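Side-chain contacts in enoyl-CoA hydratase (Bacillus halodurans, PDB 3LKE), which probably catalyses the reversible addition of water across the double bond of enoyl-CoA thioesters: residues Leu15-Asp20 with Leu37-Ala42; Ser51-Ser56 with Asn199-Val204; Glu96-Pro101 with Ser150-Arg155; Gly115-Met120 with Leu180-Glu185; Ala122-Ile127 with Ala214-Leu219. All coordinates share one frame; numbering follows the deposited sequence.

Interaction 1: Leu15-Asp20 with Leu37-Ala42; sequences LYITLD and LEAIRA
I17 and A39 mark the closest approach of two backbones, strand 15-19 and helix 37-42, whose short axes run almost exactly antiparallel (173°) and come within 9.5 Å of each other. I17 carries most of the contact. With CG1 anti to its carbonyl carbon (chi1 -62°) and the branch fully extended beyond it, CD1 is pushed out against the helix surface, where it sits 3.9 Å from A39 C and 4.0 Å from A39 CB. The second branch completes the grip: I17 CG2 lies 4.1 Å from A39 CB, and the small methyl is held in the fork between CD1 and CG2. Such a fit illustrates how a beta-alpha-beta unit is closed, since strand 14-19, helix 30-45 and strand 51-56 follow one another in the chain and the small A39 is consistent with the close approach of helix and strand here. Beside this fork, L15 CD1 stands 3.9 Å from the backbone oxygen A39 O. I40 leaves the helix on the side away from the strand, yet I40 CG1 still touches I17 CD1 at 4.1 Å, while the same side chain also packs on E96 and I97 of helix 81-98. T8 of strand 6-10 touches A39 as well.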
# COMPACT_ATOMS: atom_id res chain seq x y z
N LEU A 15 0.86 -26.46 15.29
CA LEU A 15 0.41 -27.45 14.32
C LEU A 15 1.26 -27.41 13.06
O LEU A 15 1.40 -26.36 12.42
CB LEU A 15 -1.06 -27.20 13.95
CG LEU A 15 -1.94 -28.29 13.31
CD1 LEU A 15 -2.60 -27.82 12.01
CD2 LEU A 15 -1.21 -29.62 13.09
N TYR A 16 1.83 -28.56 12.71
CA TYR A 16 2.62 -28.71 11.50
C TYR A 16 1.82 -29.41 10.43
O TYR A 16 1.36 -30.54 10.62
CB TYR A 16 3.91 -29.49 11.79
CG TYR A 16 4.87 -28.75 12.69
CD1 TYR A 16 4.71 -28.76 14.07
CD2 TYR A 16 5.92 -28.01 12.16
CE1 TYR A 16 5.58 -28.07 14.90
CE2 TYR A 16 6.80 -27.32 12.98
CZ TYR A 16 6.62 -27.37 14.36
OH TYR A 16 7.48 -26.67 15.17
N ILE A 17 1.62 -28.72 9.30
CA ILE A 17 0.88 -29.26 8.17
C ILE A 17 1.89 -29.56 7.07
O ILE A 17 2.56 -28.65 6.58
CB ILE A 17 -0.20 -28.27 7.64
CG1 ILE A 17 -1.23 -27.98 8.74
CG2 ILE A 17 -0.88 -28.82 6.40
CD1 ILE A 17 -2.35 -27.01 8.31
N THR A 18 2.03 -30.84 6.72
CA THR A 18 3.07 -31.27 5.80
C THR A 18 2.51 -31.84 4.50
O THR A 18 1.71 -32.78 4.51
CB THR A 18 3.97 -32.35 6.46
OG1 THR A 18 4.49 -31.84 7.69
CG2 THR A 18 5.13 -32.73 5.55
N LEU A 19 2.92 -31.25 3.39
CA LEU A 19 2.50 -31.73 2.08
C LEU A 19 3.34 -32.94 1.72
O LEU A 19 4.57 -32.90 1.80
CB LEU A 19 2.68 -30.65 1.01
CG LEU A 19 2.06 -29.28 1.31
CD1 LEU A 19 2.33 -28.34 0.16
CD2 LEU A 19 0.57 -29.41 1.57
N ASP A 20 2.67 -34.00 1.28
CA ASP A 20 3.33 -35.27 0.99
C ASP A 20 2.62 -35.95 -0.18
O ASP A 20 1.82 -36.86 -0.00
CB ASP A 20 3.29 -36.15 2.24
CG ASP A 20 4.16 -37.39 2.11
OD1 ASP A 20 4.83 -37.54 1.07
OD2 ASP A 20 4.17 -38.21 3.06
N LEU A 37 -7.41 -28.49 3.18
CA LEU A 37 -8.46 -27.68 3.78
C LEU A 37 -8.83 -28.22 5.16
O LEU A 37 -8.93 -27.48 6.14
CB LEU A 37 -9.69 -27.65 2.88
CG LEU A 37 -10.88 -26.83 3.37
CD1 LEU A 37 -10.48 -25.38 3.68
CD2 LEU A 37 -11.98 -26.87 2.32
N GLU A 38 -9.00 -29.54 5.22
CA GLU A 38 -9.38 -30.22 6.45
C GLU A 38 -8.35 -29.99 7.56
O GLU A 38 -8.70 -29.77 8.71
CB GLU A 38 -9.55 -31.71 6.16
CG GLU A 38 -10.00 -32.57 7.32
CD GLU A 38 -10.05 -34.05 6.97
OE1 GLU A 38 -10.12 -34.88 7.90
OE2 GLU A 38 -10.00 -34.38 5.76
N ALA A 39 -7.08 -30.03 7.18
CA ALA A 39 -5.99 -29.81 8.12
C ALA A 39 -5.97 -28.36 8.61
O ALA A 39 -5.78 -28.09 9.80
CB ALA A 39 -4.65 -30.16 7.48
N ILE A 40 -6.18 -27.42 7.69
CA ILE A 40 -6.18 -26.00 8.02
C ILE A 40 -7.29 -25.67 9.02
O ILE A 40 -7.07 -24.98 10.01
CB ILE A 40 -6.36 -25.13 6.76
CG1 ILE A 40 -5.10 -25.21 5.88
CG2 ILE A 40 -6.64 -23.69 7.15
CD1 ILE A 40 -5.30 -24.71 4.46
N ARG A 41 -8.49 -26.16 8.72
CA ARG A 41 -9.65 -25.94 9.59
C ARG A 41 -9.45 -26.53 10.97
O ARG A 41 -9.77 -25.90 11.99
CB ARG A 41 -10.91 -26.52 8.94
CG ARG A 41 -11.41 -25.70 7.76
CD ARG A 41 -12.53 -26.40 7.01
NE ARG A 41 -13.16 -25.48 6.06
CZ ARG A 41 -13.92 -25.85 5.04
NH1 ARG A 41 -14.15 -27.14 4.80
NH2 ARG A 41 -14.44 -24.92 4.24
N ALA A 42 -8.91 -27.75 11.02
CA ALA A 42 -8.66 -28.42 12.29
C ALA A 42 -7.69 -27.60 13.15
O ALA A 42 -7.86 -27.50 14.36
CB ALA A 42 -8.12 -29.82 12.05

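Interaction 2: Ser51-Ser56 with Asn199-Val204; sequences SIILQS and NYLKAV
S51, I53, L201 and V204 build a contact that rests on van der Waals packing, between a strand and a helix whose short axes run at 159° and approach to 10.4 Å. Among the apolar touches, L201 is central. Its CD2 methyl meets I53 CD1 tip to tip at 3.9 Å, and the same methyl lies 3.6 Å from S51 CB. The second kind of contact pairs a hydroxyl with methyls: S51 OG sits 3.3 Å from V204 CG1 and 3.6 Å from L201 CD2. These methyls only pack against OG, which makes its hydrogen bond to a residue adjoining the segments. V204 presents CG1 there because that branch is anti to its backbone N (chi1 180°). Polar bonding stays within the helix, where K202 NZ reaches back to N199 OD1 at 3.2 Å, tilted from the amide carbonyl plane. A203 O accepts a hydrogen bond from H139 of the second subunit. Around the contact, Y16 of strand 14-19 also packs on L201, and Y200 touches V103 and V105 of strand 103-108 and L167 of the second subunit. Strand 51-56 runs between strands 14-19 and 103-108, with helix 190-205 on one side and I52 and L54 packed on helix 30-45, consistent with the crotonase fold.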
# COMPACT_ATOMS: atom_id res chain seq x y z
N SER A 51 0.27 -21.40 16.73
CA SER A 51 0.84 -21.29 15.40
C SER A 51 0.46 -22.47 14.51
O SER A 51 0.13 -23.56 14.99
CB SER A 51 2.37 -21.20 15.48
OG SER A 51 2.79 -20.13 16.29
N ILE A 52 0.51 -22.22 13.21
CA ILE A 52 0.34 -23.25 12.20
C ILE A 52 1.48 -23.10 11.20
O ILE A 52 1.68 -22.03 10.64
CB ILE A 52 -1.00 -23.11 11.47
CG1 ILE A 52 -2.16 -23.36 12.44
CG2 ILE A 52 -1.08 -24.09 10.32
CD1 ILE A 52 -3.50 -23.09 11.85
N ILE A 53 2.23 -24.18 11.00
CA ILE A 53 3.38 -24.19 10.10
C ILE A 53 3.06 -25.06 8.89
O ILE A 53 2.69 -26.22 9.04
CB ILE A 53 4.62 -24.81 10.81
CG1 ILE A 53 4.96 -24.01 12.07
CG2 ILE A 53 5.81 -24.85 9.86
CD1 ILE A 53 5.40 -22.59 11.79
N LEU A 54 3.22 -24.50 7.68
CA LEU A 54 2.98 -25.26 6.45
C LEU A 54 4.32 -25.58 5.82
O LEU A 54 5.18 -24.70 5.71
CB LEU A 54 2.09 -24.47 5.48
CG LEU A 54 0.66 -24.27 5.98
CD1 LEU A 54 0.39 -22.77 6.11
CD2 LEU A 54 -0.34 -24.91 5.05
N GLN A 55 4.53 -26.84 5.45
CA GLN A 55 5.84 -27.27 4.96
C GLN A 55 5.70 -28.47 4.01
O GLN A 55 4.62 -29.01 3.85
CB GLN A 55 6.74 -27.65 6.14
CG GLN A 55 6.19 -28.79 6.99
CD GLN A 55 7.04 -29.03 8.24
OE1 GLN A 55 7.95 -28.26 8.55
NE2 GLN A 55 6.73 -30.10 8.96
N SER A 56 6.83 -28.85 3.41
CA SER A 56 6.89 -30.00 2.50
C SER A 56 7.87 -31.00 3.09
O SER A 56 8.91 -30.62 3.63
CB SER A 56 7.40 -29.58 1.12
OG SER A 56 7.63 -30.73 0.31
N ASN A 199 13.17 -20.92 17.25
CA ASN A 199 13.25 -19.63 17.93
C ASN A 199 12.03 -18.76 17.64
O ASN A 199 11.51 -18.08 18.53
CB ASN A 199 14.53 -18.91 17.52
CG ASN A 199 15.78 -19.63 17.99
OD1 ASN A 199 15.78 -20.27 19.04
ND2 ASN A 199 16.85 -19.54 17.21
N TYR A 200 11.56 -18.79 16.40
CA TYR A 200 10.42 -17.97 16.02
C TYR A 200 9.17 -18.43 16.77
O TYR A 200 8.41 -17.61 17.30
CB TYR A 200 10.21 -18.04 14.51
CG TYR A 200 9.01 -17.25 13.98
CD1 TYR A 200 9.15 -15.93 13.57
CD2 TYR A 200 7.77 -17.85 13.86
CE1 TYR A 200 8.05 -15.21 13.08
CE2 TYR A 200 6.67 -17.14 13.36
CZ TYR A 200 6.83 -15.84 12.98
OH TYR A 200 5.72 -15.16 12.49
N LEU A 201 8.96 -19.74 16.84
CA LEU A 201 7.81 -20.27 17.55
C LEU A 201 7.91 -20.01 19.05
O LEU A 201 6.89 -19.83 19.73
CB LEU A 201 7.64 -21.76 17.28
CG LEU A 201 7.29 -22.11 15.84
CD1 LEU A 201 7.20 -23.62 15.66
CD2 LEU A 201 6.00 -21.41 15.41
N LYS A 202 9.13 -19.99 19.56
CA LYS A 202 9.37 -19.66 20.96
C LYS A 202 8.90 -18.23 21.24
O LYS A 202 8.25 -17.98 22.25
CB LYS A 202 10.85 -19.81 21.30
CG LYS A 202 11.22 -19.42 22.72
CD LYS A 202 12.71 -19.13 22.83
CE LYS A 202 13.54 -20.28 22.26
NZ LYS A 202 14.98 -19.91 22.13
N ALA A 203 9.20 -17.32 20.32
CA ALA A 203 8.78 -15.92 20.45
C ALA A 203 7.27 -15.80 20.41
O ALA A 203 6.68 -15.06 21.20
CB ALA A 203 9.41 -15.07 19.35
N VAL A 204 6.64 -16.52 19.49
CA VAL A 204 5.19 -16.56 19.41
C VAL A 204 4.57 -17.07 20.71
O VAL A 204 3.57 -16.52 21.18
CB VAL A 204 4.70 -17.42 18.23
CG1 VAL A 204 3.19 -17.45 18.18
CG2 VAL A 204 5.27 -16.90 16.93

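Interaction 3: Glu96-Pro101 with Ser150-Arg155; sequences EIFTSP and SYFLPR
F98 and F152 meet as two phenyl rings reaching from different helices, with centroids 5.7 Å apart and planes inclined at 60°, an oblique meeting of rings. The CZ and CE1 corner of F152 leads: F152 CZ comes 3.6 Å from F98 CD1, which lies near the plane of the F152 ring at its edge, and F152 CE1 stands 3.7 Å from F98 CE1. The two side chains use different rotations to get there. F98 swings CG anti to its backbone N (chi1 -170°), throwing the ring outward from the last turn of helix 81-98, whereas F152 keeps CG anti to its carbonyl carbon (chi1 -69°). Y151 CD2 sits 3.7 Å above the centre of the F152 ring and so covers one of its faces, while the hydroxyl end of Y151 only brushes F98. R155 in turn closes on Y151: its guanidinium face is laid over Y151 CE1, and R155 NH1 donates to Y151 O at 2.9 Å, in the carbonyl plane on a lone pair, which should fix the rotation of that arginine. Outside the pair, K220 makes a cation-pi contact with F98, and L227 of helix 223-241 packs on both F98 and Y151. This aromatic junction belongs to the interior of the crotonase fold, where the core helices meet the C-terminal ones; a glycerol, probably from crystallisation, lies beside F98 and may mark a pocket.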
# COMPACT_ATOMS: atom_id res chain seq x y z
N GLU A 96 -9.12 -19.71 4.38
CA GLU A 96 -8.98 -20.28 5.74
C GLU A 96 -7.60 -20.07 6.35
O GLU A 96 -7.47 -19.95 7.56
CB GLU A 96 -9.33 -21.76 5.72
CG GLU A 96 -10.72 -22.03 5.20
CD GLU A 96 -11.72 -22.26 6.31
OE1 GLU A 96 -11.35 -22.10 7.50
OE2 GLU A 96 -12.88 -22.60 5.98
N ILE A 97 -6.57 -20.02 5.52
CA ILE A 97 -5.26 -19.62 6.02
C ILE A 97 -5.33 -18.15 6.39
O ILE A 97 -4.99 -17.77 7.50
CB ILE A 97 -4.16 -19.82 4.96
CG1 ILE A 97 -4.00 -21.32 4.66
CG2 ILE A 97 -2.82 -19.23 5.43
CD1 ILE A 97 -3.09 -21.60 3.49
N PHE A 98 -5.80 -17.33 5.46
CA PHE A 98 -5.85 -15.90 5.66
C PHE A 98 -6.60 -15.51 6.94
O PHE A 98 -6.19 -14.60 7.64
CB PHE A 98 -6.51 -15.21 4.47
CG PHE A 98 -6.39 -13.71 4.50
CD1 PHE A 98 -5.20 -13.10 4.14
CD2 PHE A 98 -7.46 -12.92 4.89
CE1 PHE A 98 -5.09 -11.71 4.16
CE2 PHE A 98 -7.35 -11.53 4.92
CZ PHE A 98 -6.17 -10.93 4.55
N THR A 99 -7.70 -16.19 7.22
CA THR A 99 -8.52 -15.83 8.37
C THR A 99 -8.15 -16.64 9.61
O THR A 99 -8.86 -16.61 10.61
CB THR A 99 -10.03 -16.01 8.10
OG1 THR A 99 -10.29 -17.36 7.68
CG2 THR A 99 -10.52 -15.05 7.01
N SER A 100 -7.05 -17.38 9.55
CA SER A 100 -6.61 -18.12 10.74
C SER A 100 -6.32 -17.18 11.89
O SER A 100 -5.69 -16.14 11.70
CB SER A 100 -5.36 -18.93 10.44
OG SER A 100 -4.90 -19.59 11.62
N PRO A 101 -6.78 -17.53 13.10
CA PRO A 101 -6.44 -16.79 14.33
C PRO A 101 -5.04 -17.11 14.86
O PRO A 101 -4.52 -16.40 15.73
CB PRO A 101 -7.49 -17.28 15.33
CG PRO A 101 -7.78 -18.69 14.88
CD PRO A 101 -7.71 -18.65 13.36
N SER A 150 -4.28 -12.59 -7.69
CA SER A 150 -4.69 -11.25 -8.13
C SER A 150 -4.96 -10.30 -6.96
O SER A 150 -4.95 -9.08 -7.14
CB SER A 150 -5.89 -11.30 -9.08
OG SER A 150 -7.11 -11.53 -8.38
N TYR A 151 -5.21 -10.86 -5.78
CA TYR A 151 -5.38 -10.07 -4.55
C TYR A 151 -4.02 -9.81 -3.88
O TYR A 151 -3.65 -8.68 -3.57
CB TYR A 151 -6.31 -10.81 -3.57
CG TYR A 151 -6.49 -10.09 -2.26
CD1 TYR A 151 -7.45 -9.08 -2.14
CD2 TYR A 151 -5.69 -10.38 -1.16
CE1 TYR A 151 -7.61 -8.41 -0.95
CE2 TYR A 151 -5.84 -9.71 0.03
CZ TYR A 151 -6.80 -8.72 0.13
OH TYR A 151 -6.96 -8.02 1.30
N PHE A 152 -3.26 -10.88 -3.68
CA PHE A 152 -2.03 -10.76 -2.91
C PHE A 152 -0.87 -10.11 -3.63
O PHE A 152 -0.20 -9.26 -3.05
CB PHE A 152 -1.59 -12.12 -2.34
CG PHE A 152 -2.49 -12.63 -1.27
CD1 PHE A 152 -2.45 -12.07 -0.00
CD2 PHE A 152 -3.39 -13.67 -1.52
CE1 PHE A 152 -3.28 -12.53 1.00
CE2 PHE A 152 -4.23 -14.13 -0.52
CZ PHE A 152 -4.18 -13.56 0.74
N LEU A 153 -0.62 -10.49 -4.87
CA LEU A 153 0.53 -9.91 -5.57
C LEU A 153 0.57 -8.37 -5.58
O LEU A 153 1.58 -7.77 -5.20
CB LEU A 153 0.66 -10.47 -6.99
CG LEU A 153 1.03 -11.96 -7.06
CD1 LEU A 153 0.95 -12.47 -8.49
CD2 LEU A 153 2.41 -12.24 -6.45
N PRO A 154 -0.51 -7.71 -6.03
CA PRO A 154 -0.36 -6.25 -6.05
C PRO A 154 -0.28 -5.63 -4.66
O PRO A 154 0.35 -4.58 -4.50
CB PRO A 154 -1.61 -5.76 -6.80
CG PRO A 154 -2.58 -6.92 -6.75
CD PRO A 154 -1.75 -8.18 -6.67
N ARG A 155 -0.89 -6.26 -3.66
CA ARG A 155 -0.81 -5.72 -2.30
C ARG A 155 0.59 -5.87 -1.72
O ARG A 155 1.06 -5.01 -0.97
CB ARG A 155 -1.88 -6.36 -1.40
CG ARG A 155 -3.26 -5.74 -1.64
CD ARG A 155 -4.41 -6.55 -1.08
NE ARG A 155 -5.67 -5.89 -1.39
CZ ARG A 155 -6.25 -5.90 -2.59
NH1 ARG A 155 -5.69 -6.55 -3.60
NH2 ARG A 155 -7.39 -5.26 -2.78

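Interaction 4: Gly115-Met120 with Leu180-Glu185; sequences GGFNMM and LGLIQE
L182 O is approached by two groups: R126 NE donates a hydrogen bond to it, and F117 CZ lies 3.7 Å away, with the oxygen at the ring edge and near its plane. The ring thus offers the carbonyl its weakly positive rim and not its electron-rich face, which may be mildly favourable. Around the same rim gather two aliphatic groups. I183 CD1 also lies near the ring plane, 3.5 Å from F117 CE1, and L182 CB is 3.9 Å from F117 CZ. The ring arrives there because CG is anti to the backbone N (chi1 176°), which sends it straight out from the short helix 115-118. I183 is folded, both chi1 and chi2 close to -60°, and this brings its terminal methyl round to the ring although its CB does not face it. F134 closes on F117 edge-to-face. With an alanine in place of F117, a gap would probably open between the short helix and the loop, leaving I183 CD1 and F134 without the ring they pack on. The loop begins with a Schellman motif at G181, which ends helix 174-180. In the crotonase family a glycine-rich turn leading into a helix supplies one amide of the oxyanion hole, and segment 115-120, with G115 and G116, is consistent with that element.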
# COMPACT_ATOMS: atom_id res chain seq x y z
N GLY A 115 0.39 -21.31 -8.13
CA GLY A 115 -0.41 -21.39 -6.93
C GLY A 115 0.26 -22.21 -5.83
O GLY A 115 -0.10 -22.09 -4.67
N GLY A 116 1.22 -23.05 -6.21
CA GLY A 116 2.01 -23.78 -5.23
C GLY A 116 2.73 -22.83 -4.28
O GLY A 116 2.97 -23.14 -3.10
N PHE A 117 3.08 -21.66 -4.79
CA PHE A 117 3.62 -20.61 -3.94
C PHE A 117 2.51 -19.66 -3.51
O PHE A 117 2.42 -19.30 -2.34
CB PHE A 117 4.71 -19.81 -4.65
CG PHE A 117 5.23 -18.66 -3.83
CD1 PHE A 117 5.81 -18.89 -2.60
CD2 PHE A 117 5.09 -17.36 -4.27
CE1 PHE A 117 6.28 -17.85 -1.82
CE2 PHE A 117 5.57 -16.30 -3.50
CZ PHE A 117 6.16 -16.55 -2.27
N ASN A 118 1.66 -19.27 -4.45
CA ASN A 118 0.73 -18.16 -4.20
C ASN A 118 -0.24 -18.38 -3.05
O ASN A 118 -0.57 -17.43 -2.32
CB ASN A 118 -0.01 -17.77 -5.48
CG ASN A 118 0.94 -17.31 -6.56
OD1 ASN A 118 2.00 -16.78 -6.26
ND2 ASN A 118 0.56 -17.50 -7.83
N MET A 119 -0.69 -19.62 -2.86
CA MET A 119 -1.53 -19.96 -1.70
C MET A 119 -0.85 -19.53 -0.39
O MET A 119 -1.51 -19.05 0.54
CB MET A 119 -1.90 -21.45 -1.66
CG MET A 119 -3.05 -21.80 -2.63
SD MET A 119 -3.86 -23.40 -2.28
CE MET A 119 -3.12 -23.77 -0.65
N MET A 120 0.47 -19.67 -0.33
CA MET A 120 1.19 -19.36 0.90
C MET A 120 1.31 -17.86 1.16
O MET A 120 1.73 -17.45 2.24
CB MET A 120 2.56 -20.04 0.94
CG MET A 120 2.50 -21.58 0.85
SD MET A 120 1.53 -22.39 2.16
CE MET A 120 0.09 -22.91 1.26
N LEU A 180 11.40 -8.47 -3.33
CA LEU A 180 10.04 -8.07 -3.67
C LEU A 180 9.11 -8.04 -2.45
O LEU A 180 8.09 -7.35 -2.46
CB LEU A 180 9.46 -9.01 -4.73
CG LEU A 180 10.14 -8.91 -6.10
CD1 LEU A 180 9.63 -9.99 -7.02
CD2 LEU A 180 9.91 -7.53 -6.70
N GLY A 181 9.47 -8.77 -1.41
CA GLY A 181 8.61 -8.91 -0.26
C GLY A 181 7.69 -10.12 -0.31
O GLY A 181 6.85 -10.30 0.59
N LEU A 182 7.85 -10.96 -1.34
CA LEU A 182 7.06 -12.19 -1.44
C LEU A 182 7.40 -13.15 -0.30
O LEU A 182 6.53 -13.84 0.21
CB LEU A 182 7.24 -12.88 -2.80
CG LEU A 182 6.68 -12.11 -4.00
CD1 LEU A 182 7.08 -12.77 -5.32
CD2 LEU A 182 5.16 -11.99 -3.89
N ILE A 183 8.68 -13.17 0.08
CA ILE A 183 9.13 -13.87 1.28
C ILE A 183 9.74 -12.87 2.26
O ILE A 183 10.18 -11.79 1.85
CB ILE A 183 10.20 -14.94 0.94
CG1 ILE A 183 9.61 -15.99 0.01
CG2 ILE A 183 10.75 -15.57 2.19
CD1 ILE A 183 8.50 -16.76 0.59
N GLN A 184 9.77 -13.23 3.54
CA GLN A 184 10.26 -12.33 4.59
C GLN A 184 11.71 -12.56 4.98
O GLN A 184 12.37 -11.64 5.48
CB GLN A 184 9.36 -12.42 5.83
CG GLN A 184 8.05 -11.62 5.68
CD GLN A 184 7.18 -12.11 4.53
OE1 GLN A 184 6.73 -13.25 4.51
NE2 GLN A 184 6.94 -11.22 3.56
N GLU A 185 12.22 -13.76 4.74
CA GLU A 185 13.61 -14.07 5.06
C GLU A 185 14.07 -15.36 4.40
O GLU A 185 13.25 -16.20 3.97
CB GLU A 185 13.82 -14.16 6.58
CG GLU A 185 12.93 -15.16 7.28
CD GLU A 185 13.20 -15.23 8.79
OE1 GLU A 185 14.34 -15.59 9.18
OE2 GLU A 185 12.28 -14.93 9.58

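Interaction 5: Ala122-Ile127 with Ala214-Leu219; sequences ACDRRI and ATKKLL
D124 and K216 form a buried salt bridge, approaching from opposite directions, and both ends have further partners. K216 NZ donates to D124 OD2 at 2.8 Å, on the syn side and 17° out of the carboxylate plane; D124 OD1 is more distant, 3.3 Å from K216 NZ. Three oxygens, D124 OD2 and the carbonyls of S100 and K102, thus take up hydrogen bonds from the ammonium and probably stabilise its charge. A bend at chi3 (65°) in the otherwise extended lysine chain turns NZ toward this nest of oxygens. The bridge fastens helix 209-220 to the turn that enters strand 125-129 of the crotonase fold, at the subunit boundary: D124 OD1 is hydrogen-bonded to Y159 OH of the second subunit. Replacing D124 by an alanine would probably leave K216 without its counter-charge and Y159 of the second subunit without its carboxylate partner. On the backbone, D124 N is bonded to T104 OG1, while C123 O accepts from R126 NH1 at 3.0 Å. R126 NH1 also makes a salt bridge with E160 of the second subunit.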
# COMPACT_ATOMS: atom_id res chain seq x y z
N ALA A 122 -1.00 -16.05 1.73
CA ALA A 122 -1.97 -15.78 2.79
C ALA A 122 -1.37 -15.88 4.19
O ALA A 122 -2.00 -15.46 5.16
CB ALA A 122 -3.15 -16.71 2.67
N CYS A 123 -0.17 -16.45 4.30
CA CYS A 123 0.44 -16.67 5.61
C CYS A 123 1.01 -15.38 6.18
O CYS A 123 1.32 -14.44 5.44
CB CYS A 123 1.56 -17.71 5.54
SG CYS A 123 1.02 -19.38 5.18
N ASP A 124 1.17 -15.36 7.50
CA ASP A 124 1.74 -14.21 8.19
C ASP A 124 3.22 -14.02 7.88
O ASP A 124 3.72 -12.91 7.88
CB ASP A 124 1.60 -14.37 9.70
CG ASP A 124 0.17 -14.32 10.16
OD1 ASP A 124 -0.66 -13.60 9.54
OD2 ASP A 124 -0.14 -15.00 11.15
N ARG A 125 3.92 -15.12 7.63
CA ARG A 125 5.33 -15.02 7.30
C ARG A 125 5.68 -16.19 6.39
O ARG A 125 5.16 -17.28 6.55
CB ARG A 125 6.20 -15.04 8.57
CG ARG A 125 7.66 -14.69 8.35
CD ARG A 125 8.39 -14.41 9.68
NE ARG A 125 9.70 -13.80 9.48
CZ ARG A 125 9.91 -12.51 9.27
NH1 ARG A 125 8.88 -11.67 9.17
NH2 ARG A 125 11.15 -12.05 9.13
N ARG A 126 6.51 -15.91 5.39
CA ARG A 126 7.00 -16.93 4.48
C ARG A 126 8.51 -16.93 4.58
O ARG A 126 9.14 -15.90 4.38
CB ARG A 126 6.58 -16.59 3.05
CG ARG A 126 5.10 -16.82 2.74
CD ARG A 126 4.22 -15.63 3.12
NE ARG A 126 4.52 -14.45 2.31
CZ ARG A 126 3.96 -13.25 2.49
NH1 ARG A 126 3.06 -13.06 3.44
NH2 ARG A 126 4.30 -12.25 1.70
N ILE A 127 9.09 -18.09 4.90
CA ILE A 127 10.54 -18.21 5.02
C ILE A 127 11.01 -19.26 4.02
O ILE A 127 10.43 -20.35 3.95
CB ILE A 127 10.93 -18.71 6.43
CG1 ILE A 127 10.44 -17.73 7.50
CG2 ILE A 127 12.45 -18.89 6.54
CD1 ILE A 127 10.54 -18.29 8.94
N ALA A 214 -7.00 -11.32 18.35
CA ALA A 214 -7.57 -9.97 18.29
C ALA A 214 -6.71 -9.07 17.41
O ALA A 214 -7.24 -8.26 16.63
CB ALA A 214 -7.67 -9.37 19.69
N THR A 215 -5.40 -9.22 17.54
CA THR A 215 -4.45 -8.41 16.80
C THR A 215 -4.58 -8.67 15.30
O THR A 215 -4.66 -7.74 14.49
CB THR A 215 -3.00 -8.68 17.26
OG1 THR A 215 -2.84 -8.25 18.62
CG2 THR A 215 -1.99 -7.93 16.39
N LYS A 216 -4.63 -9.95 14.92
CA LYS A 216 -4.81 -10.29 13.52
C LYS A 216 -6.14 -9.77 12.97
O LYS A 216 -6.19 -9.22 11.86
CB LYS A 216 -4.68 -11.81 13.32
CG LYS A 216 -3.27 -12.30 13.53
CD LYS A 216 -3.15 -13.77 13.13
CE LYS A 216 -3.38 -13.95 11.63
NZ LYS A 216 -2.90 -15.31 11.20
N LYS A 217 -7.20 -9.92 13.75
CA LYS A 217 -8.53 -9.47 13.33
C LYS A 217 -8.52 -7.96 13.06
O LYS A 217 -9.05 -7.50 12.04
CB LYS A 217 -9.54 -9.82 14.43
CG LYS A 217 -10.98 -9.45 14.12
CD LYS A 217 -11.85 -9.60 15.37
CE LYS A 217 -13.27 -9.12 15.13
NZ LYS A 217 -14.14 -9.30 16.33
N LEU A 218 -7.90 -7.21 13.95
CA LEU A 218 -7.84 -5.75 13.79
C LEU A 218 -7.01 -5.38 12.56
O LEU A 218 -7.43 -4.56 11.73
CB LEU A 218 -7.26 -5.09 15.03
CG LEU A 218 -8.19 -5.09 16.25
CD1 LEU A 218 -7.41 -4.79 17.49
CD2 LEU A 218 -9.34 -4.09 16.06
N LEU A 219 -5.85 -5.99 12.42
CA LEU A 219 -4.96 -5.64 11.32
C LEU A 219 -5.59 -5.90 9.96
O LEU A 219 -5.41 -5.12 9.01
CB LEU A 219 -3.65 -6.41 11.44
CG LEU A 219 -2.70 -6.02 12.57
CD1 LEU A 219 -1.55 -6.99 12.62
CD2 LEU A 219 -2.16 -4.59 12.41

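How the interactions relate
Starting from the N terminus, interaction 1 closes first and alone, sealing the short loop between a strand and the helix after it. Interaction 2 then opens on the neighbouring strand and closes a long loop only when the chain reaches residues 199-204. Interactions 3 and 4 both nest inside that loop and cross each other, 115-120 falling between the halves of interaction 3. Interaction 5 opens inside the same loop but closes at 214-219, beyond it, and so crosses interactions 2, 3 and 4. Interactions 1 and 2 bind the main sheet to helices 30-45 and 190-205; interaction 3 joins helices 81-98 and 149-157, interaction 4 helix 115-118 and the loop before strand 185-187. Interactions 2, 4 and 5 touch the second subunit, interaction 3 the third.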